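PDB 1KA2: thermostable carboxypeptidase 1, which releases amino acids one after another from the C-terminus of peptides with broad specificity, using a catalytic cobalt ion, and forms a homodimer. Local coordinates for residues A[5-10]-A[74-79]; A[200-205]-A[336-341]; A[126-131]-A[400-405]. One frame throughout, in Å; residues are numbered along the deposited sequence.

The three contacts share no helix and do not touch one another. Contact 1 lies on the opposite side of the chain's centre from both of the others, its centre about 57 Å from that of contact 2 and about 54 Å from that of contact 3. Contacts 2 and 3 are closer, with nearest atoms about 14 Å apart, and the segments of contact 2 fall within the chain span between those of contact 3. Contacts 1 and 2 are partly buried, without hydrogen bonds between their segments: leucine methyls against a helix start in one, CH-pi packing in the other. Contact 3 lies at the surface and adds a gripped carboxylate and a bridging water to its aromatic packing.

Contact 1: residues A[5-10]-A[74-79]; sequences FQNETI and KGLENL
Asn-7 opens the contact, its side chain laid against the methyl ends of Leu-76 and Leu-79. The two backbones are closest at Asn-7 and Leu-79, with CA atoms 7.0 Å apart. With CG anti to the backbone N (chi1 -179°), the Asn-7 side chain is turned toward the loop: its CB lies 3.4 Å from Leu-79 CD2, while its CG is 4.0 Å from Leu-76 CD1. Both methyls thus pack against this one side chain. Asn-7 holds the N-cap position of helix 8-36, so these methyls pack beside the very first turn.

Thr-9, in that turn, points its CB toward the loop and meets the same methyl of Leu-76, with Thr-9 CB 3.9 Å from Leu-76 CD1. Ile-10 then approaches Leu-79 tip to tip. Its CG1 branch, beside the backbone N (chi1 -62°), does the touching, with Ile-10 CG1 3.7 Å from Leu-79 CD2. One leucine methyl, Leu-79 CD2, therefore packs against both Asn-7 and Ile-10. No hydrogen bond joins the segments, which bury 222 Å² in all.

Residues 74-79 link helix 64-74 to helix 81-99, and both helices frame the start of helix 8-36: Thr-9 rests on Lys-72 and Ala-73 of the former, while Ile-10 packs on Glu-83 and Ile-86 of the latter, where Glu-83 also accepts the backbone N-H groups of Gln-6 and Asn-7.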
loop_
_atom_site.group_PDB
_atom_site.type_symbol
_atom_site.label_atom_id
_atom_site.label_comp_id
_atom_site.label_asym_id
_atom_site.label_seq_id
_atom_site.Cartn_x
_atom_site.Cartn_y
_atom_site.Cartn_z
ATOM N N PHE A 5 15.121 21.905 15.818
ATOM C CA PHE A 5 15.514 20.855 16.744
ATOM C C PHE A 5 17.003 20.992 16.979
ATOM O O PHE A 5 17.818 20.617 16.135
ATOM C CB PHE A 5 15.145 19.488 16.172
ATOM C CG PHE A 5 13.677 19.351 15.869
ATOM C CD1 PHE A 5 13.249 18.907 14.631
ATOM C CD2 PHE A 5 12.724 19.726 16.812
ATOM C CE1 PHE A 5 11.889 18.844 14.328
ATOM C CE2 PHE A 5 11.360 19.667 16.522
ATOM C CZ PHE A 5 10.939 19.228 15.279
ATOM N N GLN A 6 17.333 21.554 18.140
ATOM C CA GLN A 6 18.715 21.811 18.538
ATOM C C GLN A 6 19.236 20.908 19.652
ATOM O O GLN A 6 20.319 20.342 19.543
ATOM C CB GLN A 6 18.852 23.276 18.977
ATOM C CG GLN A 6 17.702 23.762 19.860
ATOM C CD GLN A 6 18.056 24.992 20.682
ATOM O OE1 GLN A 6 18.901 24.926 21.579
ATOM N NE2 GLN A 6 17.413 26.120 20.380
ATOM N N ASN A 7 18.464 20.783 20.724
ATOM C CA ASN A 7 18.873 19.965 21.856
ATOM C C ASN A 7 19.293 18.547 21.485
ATOM O O ASN A 7 18.616 17.855 20.723
ATOM C CB ASN A 7 17.763 19.891 22.894
ATOM C CG ASN A 7 18.165 19.066 24.091
ATOM O OD1 ASN A 7 19.019 19.476 24.875
ATOM N ND2 ASN A 7 17.572 17.887 24.230
ATOM N N GLU A 8 20.412 18.121 22.057
ATOM C CA GLU A 8 20.975 16.800 21.819
ATOM C C GLU A 8 20.070 15.663 22.292
ATOM O O GLU A 8 19.938 14.653 21.605
ATOM C CB GLU A 8 22.334 16.703 22.509
ATOM C CG GLU A 8 23.046 15.382 22.326
ATOM C CD GLU A 8 23.168 14.986 20.877
ATOM O OE1 GLU A 8 23.318 15.887 20.022
ATOM O OE2 GLU A 8 23.128 13.771 20.595
ATOM N N THR A 9 19.457 15.816 23.465
ATOM C CA THR A 9 18.570 14.779 23.988
ATOM C C THR A 9 17.366 14.655 23.065
ATOM O O THR A 9 16.875 13.558 22.814
ATOM C CB THR A 9 18.086 15.101 25.431
ATOM O OG1 THR A 9 19.173 14.918 26.346
ATOM C CG2 THR A 9 16.938 14.191 25.834
ATOM N N ILE A 10 16.906 15.796 22.559
ATOM C CA ILE A 10 15.771 15.843 21.645
ATOM C C ILE A 10 16.126 15.132 20.326
ATOM O O ILE A 10 15.309 14.400 19.779
ATOM C CB ILE A 10 15.365 17.306 21.358
ATOM C CG1 ILE A 10 14.913 17.994 22.653
ATOM C CG2 ILE A 10 14.255 17.351 20.322
ATOM C CD1 ILE A 10 13.596 17.508 23.218
ATOM N N LYS A 74 12.347 15.730 29.580
ATOM C CA LYS A 74 11.256 16.347 30.318
ATOM C C LYS A 74 11.872 17.115 31.485
ATOM O O LYS A 74 11.260 18.028 32.051
ATOM C CB LYS A 74 10.299 15.259 30.819
ATOM C CG LYS A 74 9.019 15.776 31.455
ATOM C CD LYS A 74 8.124 14.624 31.892
ATOM C CE LYS A 74 6.857 15.153 32.533
ATOM N NZ LYS A 74 5.933 14.067 32.933
ATOM N N GLY A 75 13.103 16.740 31.822
ATOM C CA GLY A 75 13.810 17.395 32.904
ATOM C C GLY A 75 14.795 18.432 32.403
ATOM O O GLY A 75 15.802 18.704 33.045
ATOM N N LEU A 76 14.514 19.007 31.244
ATOM C CA LEU A 76 15.378 20.032 30.678
ATOM C C LEU A 76 14.548 21.343 30.563
ATOM O O LEU A 76 13.369 21.325 30.192
ATOM C CB LEU A 76 15.867 19.596 29.295
ATOM C CG LEU A 76 16.756 18.354 29.270
ATOM C CD1 LEU A 76 17.308 18.061 27.865
ATOM C CD2 LEU A 76 17.977 18.471 30.176
ATOM N N GLU A 77 15.168 22.488 30.870
ATOM C CA GLU A 77 14.445 23.801 30.905
ATOM C C GLU A 77 14.927 24.804 29.840
ATOM O O GLU A 77 14.466 25.955 29.791
ATOM C CB GLU A 77 14.674 24.471 32.259
ATOM C CG GLU A 77 14.447 23.514 33.426
ATOM C CD GLU A 77 14.344 24.227 34.770
ATOM O OE1 GLU A 77 15.370 24.839 35.252
ATOM O OE2 GLU A 77 13.233 24.212 35.422
ATOM N N ASN A 78 15.795 24.304 29.036
ATOM C CA ASN A 78 16.525 25.028 27.997
ATOM C C ASN A 78 15.753 25.029 26.649
ATOM O O ASN A 78 15.992 25.875 25.767
ATOM C CB ASN A 78 17.806 24.204 27.894
ATOM C CG ASN A 78 18.962 24.806 27.141
ATOM O OD1 ASN A 78 19.473 25.843 27.532
ATOM N ND2 ASN A 78 19.422 24.172 26.082
ATOM N N LEU A 79 14.843 24.084 26.570
ATOM C CA LEU A 79 14.112 23.716 25.343
ATOM C C LEU A 79 13.057 24.703 24.803
ATOM O O LEU A 79 12.274 25.287 25.563
ATOM C CB LEU A 79 13.362 22.401 25.571
ATOM C CG LEU A 79 14.272 21.277 26.077
ATOM C CD1 LEU A 79 13.500 20.040 26.539
ATOM C CD2 LEU A 79 15.252 20.778 25.012
#

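Contact 2: residues A[200-205]-A[336-341]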
loop_
_atom_site.group_PDB
_atom_site.type_symbol
_atom_site.label_atom_id
_atom_site.label_comp_id
_atom_site.label_asym_id
_atom_site.label_seq_id
_atom_site.Cartn_x
_atom_site.Cartn_y
_atom_site.Cartn_z
ATOM N N HIS A 200 -36.217 16.245 -0.812
ATOM C CA HIS A 200 -36.104 16.870 -2.120
ATOM C C HIS A 200 -36.095 15.786 -3.196
ATOM O O HIS A 200 -35.544 14.703 -2.989
ATOM C CB HIS A 200 -34.813 17.688 -2.202
ATOM C CG HIS A 200 -34.793 18.669 -3.330
ATOM N ND1 HIS A 200 -35.317 19.939 -3.220
ATOM C CD2 HIS A 200 -34.374 18.544 -4.611
ATOM C CE1 HIS A 200 -35.226 20.553 -4.387
ATOM N NE2 HIS A 200 -34.658 19.728 -5.247
ATOM N N PRO A 201 -36.707 16.061 -4.363
ATOM C CA PRO A 201 -36.729 15.052 -5.429
ATOM C C PRO A 201 -35.340 14.658 -5.946
ATOM O O PRO A 201 -35.152 13.549 -6.448
ATOM C CB PRO A 201 -37.616 15.701 -6.503
ATOM C CG PRO A 201 -37.422 17.175 -6.276
ATOM C CD PRO A 201 -37.444 17.273 -4.765
ATOM N N LEU A 202 -34.373 15.560 -5.805
ATOM C CA LEU A 202 -33.008 15.299 -6.246
ATOM C C LEU A 202 -32.381 14.103 -5.509
ATOM O O LEU A 202 -31.388 13.533 -5.964
ATOM C CB LEU A 202 -32.148 16.553 -6.063
ATOM C CG LEU A 202 -32.294 17.604 -7.171
ATOM C CD1 LEU A 202 -31.525 18.877 -6.816
ATOM C CD2 LEU A 202 -31.782 17.009 -8.485
ATOM N N GLU A 203 -32.977 13.723 -4.382
ATOM C CA GLU A 203 -32.494 12.584 -3.608
ATOM C C GLU A 203 -32.722 11.283 -4.366
ATOM O O GLU A 203 -32.013 10.298 -4.146
ATOM C CB GLU A 203 -33.225 12.472 -2.270
ATOM C CG GLU A 203 -33.090 13.657 -1.353
ATOM C CD GLU A 203 -33.553 13.334 0.053
ATOM O OE1 GLU A 203 -33.618 14.265 0.882
ATOM O OE2 GLU A 203 -33.843 12.147 0.333
ATOM N N LYS A 204 -33.712 11.277 -5.251
ATOM C CA LYS A 204 -34.038 10.072 -6.007
ATOM C C LYS A 204 -33.355 9.985 -7.362
ATOM O O LYS A 204 -33.271 8.913 -7.960
ATOM C CB LYS A 204 -35.555 9.962 -6.175
ATOM C CG LYS A 204 -36.292 9.757 -4.849
ATOM C CD LYS A 204 -37.811 9.718 -5.016
ATOM C CE LYS A 204 -38.489 9.499 -3.666
ATOM N NZ LYS A 204 -39.970 9.564 -3.753
ATOM N N GLU A 205 -32.849 11.108 -7.843
ATOM C CA GLU A 205 -32.183 11.111 -9.129
ATOM C C GLU A 205 -30.961 10.186 -9.128
ATOM O O GLU A 205 -30.052 10.335 -8.311
ATOM C CB GLU A 205 -31.779 12.539 -9.502
ATOM C CG GLU A 205 -32.955 13.526 -9.630
ATOM C CD GLU A 205 -33.968 13.145 -10.712
ATOM O OE1 GLU A 205 -33.703 12.211 -11.494
ATOM O OE2 GLU A 205 -35.041 13.791 -10.787
ATOM N N GLU A 336 -31.265 27.095 -6.950
ATOM C CA GLU A 336 -31.946 27.207 -5.656
ATOM C C GLU A 336 -32.392 25.803 -5.265
ATOM O O GLU A 336 -32.388 25.438 -4.093
ATOM C CB GLU A 336 -33.171 28.129 -5.741
ATOM C CG GLU A 336 -32.994 29.499 -5.079
ATOM C CD GLU A 336 -32.814 29.431 -3.562
ATOM O OE1 GLU A 336 -33.706 28.895 -2.868
ATOM O OE2 GLU A 336 -31.780 29.926 -3.061
ATOM N N ASP A 337 -32.782 25.023 -6.264
ATOM C CA ASP A 337 -33.209 23.652 -6.037
ATOM C C ASP A 337 -32.045 22.867 -5.453
ATOM O O ASP A 337 -32.230 22.017 -4.586
ATOM C CB ASP A 337 -33.651 23.004 -7.352
ATOM C CG ASP A 337 -35.111 23.259 -7.670
ATOM O OD1 ASP A 337 -35.491 23.130 -8.854
ATOM O OD2 ASP A 337 -35.878 23.569 -6.733
ATOM N N VAL A 338 -30.843 23.156 -5.937
ATOM C CA VAL A 338 -29.658 22.474 -5.448
ATOM C C VAL A 338 -29.372 22.977 -4.046
ATOM O O VAL A 338 -28.988 22.204 -3.168
ATOM C CB VAL A 338 -28.429 22.727 -6.358
ATOM C CG1 VAL A 338 -27.212 21.998 -5.798
ATOM C CG2 VAL A 338 -28.725 22.241 -7.789
ATOM N N TYR A 339 -29.573 24.274 -3.832
ATOM C CA TYR A 339 -29.341 24.837 -2.513
ATOM C C TYR A 339 -30.234 24.166 -1.468
ATOM O O TYR A 339 -29.729 23.594 -0.505
ATOM C CB TYR A 339 -29.605 26.342 -2.484
ATOM C CG TYR A 339 -29.309 26.925 -1.127
ATOM C CD1 TYR A 339 -27.996 27.152 -0.720
ATOM C CD2 TYR A 339 -30.333 27.167 -0.210
ATOM C CE1 TYR A 339 -27.707 27.603 0.571
ATOM C CE2 TYR A 339 -30.056 27.613 1.084
ATOM C CZ TYR A 339 -28.745 27.829 1.469
ATOM O OH TYR A 339 -28.465 28.260 2.749
ATOM N N LEU A 340 -31.553 24.240 -1.652
ATOM C CA LEU A 340 -32.492 23.640 -0.702
ATOM C C LEU A 340 -32.166 22.160 -0.467
ATOM O O LEU A 340 -32.273 21.651 0.647
ATOM C CB LEU A 340 -33.936 23.795 -1.209
ATOM C CG LEU A 340 -34.468 25.236 -1.347
ATOM C CD1 LEU A 340 -35.838 25.219 -2.013
ATOM C CD2 LEU A 340 -34.553 25.908 0.028
ATOM N N TYR A 341 -31.762 21.482 -1.534
ATOM C CA TYR A 341 -31.395 20.073 -1.481
ATOM C C TYR A 341 -30.215 19.888 -0.519
ATOM O O TYR A 341 -30.267 19.050 0.384
ATOM C CB TYR A 341 -31.039 19.624 -2.902
ATOM C CG TYR A 341 -30.416 18.262 -3.047
ATOM C CD1 TYR A 341 -30.953 17.145 -2.402
ATOM C CD2 TYR A 341 -29.312 18.078 -3.881
ATOM C CE1 TYR A 341 -30.405 15.880 -2.586
ATOM C CE2 TYR A 341 -28.756 16.820 -4.076
ATOM C CZ TYR A 341 -29.306 15.723 -3.427
ATOM O OH TYR A 341 -28.759 14.476 -3.638
#
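His-200 and Tyr-341 meet because each extends its ring opposite its own backbone N (chi1 -163° and 170°), His-200 from the loop and Tyr-341 from helix 335-342. The rings are oblique, their planes at 36°, and it is aliphatic carbon that packs on each. Tyr-341 CB lies over one face of the imidazole, 4.0 Å from its centroid, and Pro-201 CD covers the opposite face. On the Tyr-341 side sits the Asp-337 carbonyl as well: Asp-337 O is 3.3 Å from His-200 CE1, a close approach without a hydrogen bond, because the oxygen lies over the ring face, poorly angled for the ring nitrogens; it accepts the helical N-H of Tyr-341.

Leu-202 CB stands almost exactly on the normal of the tyrosine ring, 3.7 Å from its centroid, while Leu-202 CD1 reaches 3.8 Å from Tyr-341 CD2. Glu-203 CG comes to the edge of the same ring, 3.7 Å from Tyr-341 CE1; the carboxylate beyond it pairs with Arg-346. The phenol oxygen is held by Asp-259 and the backbone N of Arg-261.

A short 3-10 turn, residues 201-203, is thus docked by CH-pi packing onto helix 335-342, within the largely helical M32 carboxypeptidase fold.

Contact 3: residues A[126-131]-A[400-405]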
loop_
_atom_site.group_PDB
_atom_site.type_symbol
_atom_site.label_atom_id
_atom_site.label_comp_id
_atom_site.label_asym_id
_atom_site.label_seq_id
_atom_site.Cartn_x
_atom_site.Cartn_y
_atom_site.Cartn_z
ATOM N N ASP A 126 -31.495 -7.411 13.089
ATOM C CA ASP A 126 -32.246 -6.625 14.070
ATOM C C ASP A 126 -32.477 -7.357 15.386
ATOM O O ASP A 126 -33.609 -7.440 15.850
ATOM C CB ASP A 126 -33.608 -6.216 13.493
ATOM C CG ASP A 126 -33.493 -5.182 12.399
ATOM O OD1 ASP A 126 -33.042 -4.059 12.695
ATOM O OD2 ASP A 126 -33.852 -5.490 11.245
ATOM N N ASP A 127 -31.420 -7.883 15.992
ATOM C CA ASP A 127 -31.575 -8.597 17.250
ATOM C C ASP A 127 -30.547 -8.157 18.285
ATOM O O ASP A 127 -29.364 -8.512 18.199
ATOM C CB ASP A 127 -31.471 -10.102 17.021
ATOM C CG ASP A 127 -31.648 -10.895 18.300
ATOM O OD1 ASP A 127 -32.655 -10.678 19.011
ATOM O OD2 ASP A 127 -30.782 -11.741 18.595
ATOM N N PHE A 128 -31.018 -7.392 19.268
ATOM C CA PHE A 128 -30.160 -6.870 20.322
ATOM C C PHE A 128 -29.634 -7.947 21.263
ATOM O O PHE A 128 -28.588 -7.767 21.886
ATOM C CB PHE A 128 -30.903 -5.805 21.139
ATOM C CG PHE A 128 -30.013 -5.020 22.068
ATOM C CD1 PHE A 128 -29.113 -4.080 21.567
ATOM C CD2 PHE A 128 -30.061 -5.231 23.445
ATOM C CE1 PHE A 128 -28.272 -3.360 22.423
ATOM C CE2 PHE A 128 -29.218 -4.512 24.311
ATOM C CZ PHE A 128 -28.324 -3.576 23.796
ATOM N N SER A 129 -30.347 -9.065 21.376
ATOM C CA SER A 129 -29.893 -10.128 22.263
ATOM C C SER A 129 -28.521 -10.658 21.824
ATOM O O SER A 129 -27.703 -11.024 22.666
ATOM C CB SER A 129 -30.909 -11.280 22.304
ATOM O OG SER A 129 -30.850 -12.070 21.128
ATOM N N LYS A 130 -28.261 -10.691 20.517
ATOM C CA LYS A 130 -26.977 -11.188 20.025
ATOM C C LYS A 130 -25.801 -10.265 20.335
ATOM O O LYS A 130 -24.648 -10.676 20.214
ATOM C CB LYS A 130 -27.018 -11.419 18.515
ATOM C CG LYS A 130 -26.955 -12.882 18.090
ATOM C CD LYS A 130 -26.284 -13.002 16.716
ATOM C CE LYS A 130 -26.565 -14.335 16.012
ATOM N NZ LYS A 130 -25.539 -15.398 16.240
ATOM N N PHE A 131 -26.082 -9.020 20.715
ATOM C CA PHE A 131 -25.018 -8.071 21.042
ATOM C C PHE A 131 -25.011 -7.728 22.532
ATOM O O PHE A 131 -23.957 -7.459 23.111
ATOM C CB PHE A 131 -25.171 -6.785 20.212
ATOM C CG PHE A 131 -24.068 -5.777 20.434
ATOM C CD1 PHE A 131 -22.735 -6.121 20.219
ATOM C CD2 PHE A 131 -24.359 -4.482 20.856
ATOM C CE1 PHE A 131 -21.715 -5.195 20.423
ATOM C CE2 PHE A 131 -23.345 -3.553 21.062
ATOM C CZ PHE A 131 -22.021 -3.912 20.843
ATOM N N ARG A 400 -38.176 2.009 15.572
ATOM C CA ARG A 400 -39.113 0.896 15.592
ATOM C C ARG A 400 -38.375 -0.431 15.590
ATOM O O ARG A 400 -38.952 -1.479 15.878
ATOM C CB ARG A 400 -40.033 0.988 14.376
ATOM C CG ARG A 400 -40.794 2.296 14.317
ATOM C CD ARG A 400 -41.254 2.585 12.921
ATOM N NE ARG A 400 -40.122 2.651 12.005
ATOM C CZ ARG A 400 -40.247 2.652 10.685
ATOM N NH1 ARG A 400 -41.457 2.590 10.142
ATOM N NH2 ARG A 400 -39.167 2.704 9.917
ATOM N N LYS A 401 -37.092 -0.379 15.257
ATOM C CA LYS A 401 -36.262 -1.566 15.228
ATOM C C LYS A 401 -34.847 -1.223 15.703
ATOM O O LYS A 401 -34.399 -0.083 15.586
ATOM C CB LYS A 401 -36.247 -2.163 13.820
ATOM C CG LYS A 401 -36.082 -1.160 12.697
ATOM C CD LYS A 401 -35.936 -1.899 11.372
ATOM C CE LYS A 401 -35.762 -0.956 10.210
ATOM N NZ LYS A 401 -35.579 -1.713 8.950
ATOM N N TYR A 402 -34.152 -2.212 16.245
ATOM C CA TYR A 402 -32.813 -1.997 16.777
ATOM C C TYR A 402 -31.816 -1.371 15.804
ATOM O O TYR A 402 -30.979 -0.570 16.216
ATOM C CB TYR A 402 -32.265 -3.317 17.342
ATOM C CG TYR A 402 -33.023 -3.812 18.561
ATOM C CD1 TYR A 402 -33.605 -5.082 18.583
ATOM C CD2 TYR A 402 -33.161 -3.007 19.696
ATOM C CE1 TYR A 402 -34.306 -5.541 19.708
ATOM C CE2 TYR A 402 -33.858 -3.457 20.829
ATOM C CZ TYR A 402 -34.427 -4.725 20.828
ATOM O OH TYR A 402 -35.101 -5.179 21.949
ATOM N N SER A 403 -31.913 -1.710 14.518
ATOM C CA SER A 403 -30.992 -1.169 13.513
ATOM C C SER A 403 -31.140 0.336 13.277
ATOM O O SER A 403 -30.180 1.001 12.883
ATOM C CB SER A 403 -31.137 -1.927 12.186
ATOM O OG SER A 403 -32.478 -1.940 11.727
ATOM N N GLU A 404 -32.340 0.867 13.501
ATOM C CA GLU A 404 -32.581 2.299 13.347
ATOM C C GLU A 404 -32.167 2.988 14.629
ATOM O O GLU A 404 -32.050 4.209 14.668
ATOM C CB GLU A 404 -34.057 2.606 13.138
ATOM C CG GLU A 404 -34.694 1.901 12.002
ATOM C CD GLU A 404 -36.104 2.381 11.797
ATOM O OE1 GLU A 404 -36.902 2.288 12.758
ATOM O OE2 GLU A 404 -36.395 2.860 10.681
ATOM N N GLY A 405 -31.954 2.208 15.679
ATOM C CA GLY A 405 -31.577 2.803 16.948
ATOM C C GLY A 405 -30.192 2.517 17.493
ATOM O O GLY A 405 -29.188 2.737 16.837
HETATM O O HOH W 1 -33.542 -4.014 8.579
#
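OD1 of Asp-126 is gripped twice by Ser-403. The backbone donates a bond of 3.2 Å from Ser-403 N to Asp-126 OD1, with an N-H...O angle of 141°, arriving nearly along the C-O axis. The hydroxyl donates to the same oxygen: with chi1 at 54°, Ser-403 OG lies between its backbone N and carbonyl carbon, from where it and the N-H both reach OD1. The modelled 2.4 Å from Ser-403 OG to Asp-126 OD1 is very short, so its exact length is doubtful.

The other carboxylate oxygen is linked through water 1, which donates to Asp-126 OD2 at 3.1 Å and accepts from Lys-401 NZ at 3.1 Å. This water bridges opposite charges that are not in direct contact.

Asp-126 is the C-prime residue of a Schellman motif ending helix 102-124: its phi is positive, and the N-H of Asp-127 returns to Ala-122 O. The turn directs the chain across Tyr-402. Phe-128 CB lies over the centre of the tyrosine ring, 3.5 Å from the centroid and close to the normal, a CH-pi contact; the two aromatic rings themselves are oblique, with planes at 34°. Asp-126 O approaches the edge of the phenol ring in its plane, 3.6 Å from Tyr-402 CD1. Pro-384 and Leu-407 touch both aromatic side chains.

Within 400-405, Arg-400 NH2 meets Glu-404 OE2 at 2.9 Å in a salt bridge, and Glu-404 OE1 accepts the backbone N-H of Arg-400, tying this turn together just before the predicted GXXQDXHW motif that Gly-405 begins.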